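Long-range contact in probable mannosyltransferase KTR4 (Saccharomyces cerevisiae, PDB 5A08), which is a probable mannosyltransferase of the glycolipid 2-alpha-mannosyltransferase family, whose members are built on a GT-A type glycosyltransferase fold: residues T274-F279 and E335-Y340. Residues are numbered along the deposited sequence; the frame is centred on the assembly and turned at random.
Sequences TSTMDF and EKYMQY. With CA (calcium ion), chain F.
An aromatic cluster of F279, Y337 and Y340 joins helices 272-282 and 332-344; the axes of the two segments approach to 10.8 Å, their N-to-C directions 131° apart. F279 reaches across to both tyrosines, which meet the same side of its ring plane: with CG anti to its backbone N (chi1 177°), the ring is carried to the backbone of the other helix, where CZ comes within 3.5 Å of Y337 N. Y337 CA lies over one face of this ring in a CH-pi contact, 4.0 Å from its centroid. A second CH-pi contact places F279 CB over a face of the Y340 ring, 3.9 Å from that centroid, while F279 CD1 packs on Y340 CG. The phenylalanine is oblique to both tyrosine rings. Y337 OH donates to T276 OG1 over 2.6 Å, and OG1 lies in the plane of the tyrosine ring at its edge; T276 OG1 is also bonded to L272 O. Y340 OH donates to S275 O over 2.8 Å, tilted 21° from the carbonyl plane; S275 O also accepts the helical N-H of F279, so two donors grip this one oxygen. F365 of helix 354-365 meets the Y337 ring edge-to-face and also touches F279. D278 brushes Y340 OH through CB, but its OD1 binds a calcium ion at 2.3 Å, together with E281 and two waters. The arrangement is steeply inclined helix-helix packing through a cluster of obliquely packed aromatic side chains, with two tyrosine hydroxyl bonds tying it back to helix 272-282, among the helices of a GT-A family protein.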
loop_
_atom_site.group_PDB
_atom_site.type_symbol
_atom_site.label_atom_id
_atom_site.label_comp_id
_atom_site.label_asym_id
_atom_site.label_seq_id
_atom_site.Cartn_x
_atom_site.Cartn_y
_atom_site.Cartn_z
ATOM N N THR B 274 10.252 10.018 13.881
ATOM C CA THR B 274 10.335 11.002 14.995
ATOM C C THR B 274 9.336 12.116 14.890
ATOM O O THR B 274 8.683 12.439 15.877
ATOM C CB THR B 274 11.747 11.549 15.187
ATOM O OG1 THR B 274 12.256 12.040 13.938
ATOM C CG2 THR B 274 12.637 10.411 15.638
ATOM N N SER B 275 9.139 12.648 13.698
ATOM C CA SER B 275 8.128 13.697 13.494
ATOM C C SER B 275 6.714 13.132 13.742
ATOM O O SER B 275 5.858 13.799 14.291
ATOM C CB SER B 275 8.185 14.188 12.055
ATOM O OG SER B 275 9.341 14.930 11.854
ATOM N N THR B 276 6.511 11.904 13.273
ATOM C CA THR B 276 5.267 11.225 13.422
ATOM C C THR B 276 4.941 10.968 14.909
ATOM O O THR B 276 3.794 11.129 15.339
ATOM C CB THR B 276 5.244 9.903 12.611
ATOM O OG1 THR B 276 5.296 10.214 11.202
ATOM C CG2 THR B 276 3.962 9.155 12.874
ATOM N N MET B 277 5.930 10.552 15.662
ATOM C CA MET B 277 5.780 10.435 17.124
ATOM C C MET B 277 5.312 11.744 17.805
ATOM O O MET B 277 4.344 11.763 18.590
ATOM C CB MET B 277 7.110 9.953 17.706
ATOM C CG MET B 277 7.025 9.440 19.129
ATOM S SD MET B 277 6.103 7.876 19.182
ATOM C CE MET B 277 4.745 8.463 20.190
ATOM N N ASP B 278 5.931 12.850 17.458
ATOM C CA ASP B 278 5.495 14.162 17.956
ATOM C C ASP B 278 4.077 14.547 17.538
ATOM O O ASP B 278 3.341 15.112 18.330
ATOM C CB ASP B 278 6.515 15.256 17.528
ATOM C CG ASP B 278 7.798 15.148 18.290
ATOM O OD1 ASP B 278 7.863 14.421 19.288
ATOM O OD2 ASP B 278 8.790 15.765 17.940
ATOM N N PHE B 279 3.698 14.240 16.282
ATOM C CA PHE B 279 2.344 14.441 15.830
ATOM C C PHE B 279 1.340 13.669 16.687
ATOM O O PHE B 279 0.314 14.202 17.103
ATOM C CB PHE B 279 2.200 13.992 14.368
ATOM C CG PHE B 279 0.802 14.094 13.856
ATOM C CD1 PHE B 279 0.262 15.326 13.503
ATOM C CD2 PHE B 279 0.005 12.977 13.766
ATOM C CE1 PHE B 279 -1.052 15.423 13.052
ATOM C CE2 PHE B 279 -1.300 13.080 13.306
ATOM C CZ PHE B 279 -1.827 14.292 12.940
ATOM N N GLU B 335 -5.907 13.476 7.108
ATOM C CA GLU B 335 -5.664 14.818 6.533
ATOM C C GLU B 335 -4.784 15.633 7.432
ATOM O O GLU B 335 -3.826 16.287 6.952
ATOM C CB GLU B 335 -6.941 15.581 6.225
ATOM C CG GLU B 335 -7.816 14.871 5.217
ATOM C CD GLU B 335 -7.342 15.087 3.772
ATOM O OE1 GLU B 335 -6.175 14.916 3.466
ATOM O OE2 GLU B 335 -8.181 15.399 2.916
ATOM N N LYS B 336 -5.029 15.587 8.727
ATOM C CA LYS B 336 -4.162 16.380 9.626
ATOM C C LYS B 336 -2.737 15.911 9.632
ATOM O O LYS B 336 -1.809 16.703 9.653
ATOM C CB LYS B 336 -4.690 16.368 11.039
ATOM C CG LYS B 336 -6.009 17.094 11.193
ATOM C CD LYS B 336 -5.884 18.577 11.010
ATOM C CE LYS B 336 -7.219 19.261 11.312
ATOM N NZ LYS B 336 -7.306 20.492 10.467
ATOM N N TYR B 337 -2.555 14.598 9.578
ATOM C CA TYR B 337 -1.200 14.026 9.495
ATOM C C TYR B 337 -0.482 14.503 8.219
ATOM O O TYR B 337 0.706 14.905 8.263
ATOM C CB TYR B 337 -1.309 12.498 9.621
ATOM C CG TYR B 337 -0.040 11.734 9.572
ATOM C CD1 TYR B 337 1.070 12.098 10.355
ATOM C CD2 TYR B 337 0.076 10.615 8.774
ATOM C CE1 TYR B 337 2.264 11.392 10.312
ATOM C CE2 TYR B 337 1.280 9.921 8.701
ATOM C CZ TYR B 337 2.347 10.306 9.485
ATOM O OH TYR B 337 3.513 9.613 9.411
ATOM N N MET B 338 -1.206 14.516 7.091
ATOM C CA MET B 338 -0.609 14.958 5.857
ATOM C C MET B 338 -0.197 16.445 5.902
ATOM O O MET B 338 0.890 16.839 5.440
ATOM C CB MET B 338 -1.568 14.794 4.695
ATOM C CG MET B 338 -1.956 13.386 4.332
ATOM S SD MET B 338 -0.560 12.304 4.002
ATOM C CE MET B 338 -0.488 11.499 5.600
ATOM N N GLN B 339 -1.050 17.269 6.464
ATOM C CA GLN B 339 -0.731 18.687 6.616
ATOM C C GLN B 339 0.519 18.891 7.498
ATOM O O GLN B 339 1.359 19.729 7.195
ATOM C CB GLN B 339 -1.927 19.408 7.210
ATOM C CG GLN B 339 -1.597 20.711 7.984
ATOM C CD GLN B 339 -2.847 21.258 8.690
ATOM O OE1 GLN B 339 -3.056 21.086 9.909
ATOM N NE2 GLN B 339 -3.729 21.826 7.897
ATOM N N TYR B 340 0.639 18.077 8.546
ATOM C CA TYR B 340 1.796 18.120 9.402
ATOM C C TYR B 340 3.069 17.681 8.690
ATOM O O TYR B 340 4.122 18.329 8.811
ATOM C CB TYR B 340 1.535 17.262 10.595
ATOM C CG TYR B 340 2.650 17.183 11.568
ATOM C CD1 TYR B 340 2.764 18.085 12.644
ATOM C CD2 TYR B 340 3.528 16.119 11.503
ATOM C CE1 TYR B 340 3.802 17.940 13.571
ATOM C CE2 TYR B 340 4.554 15.980 12.398
ATOM C CZ TYR B 340 4.682 16.866 13.426
ATOM O OH TYR B 340 5.695 16.641 14.302
HETATM CA CA CA F . 7.853 14.203 21.573
HETATM O O HOH W 1 6.682 15.785 22.257
HETATM O O HOH W 2 10.197 14.919 21.878
#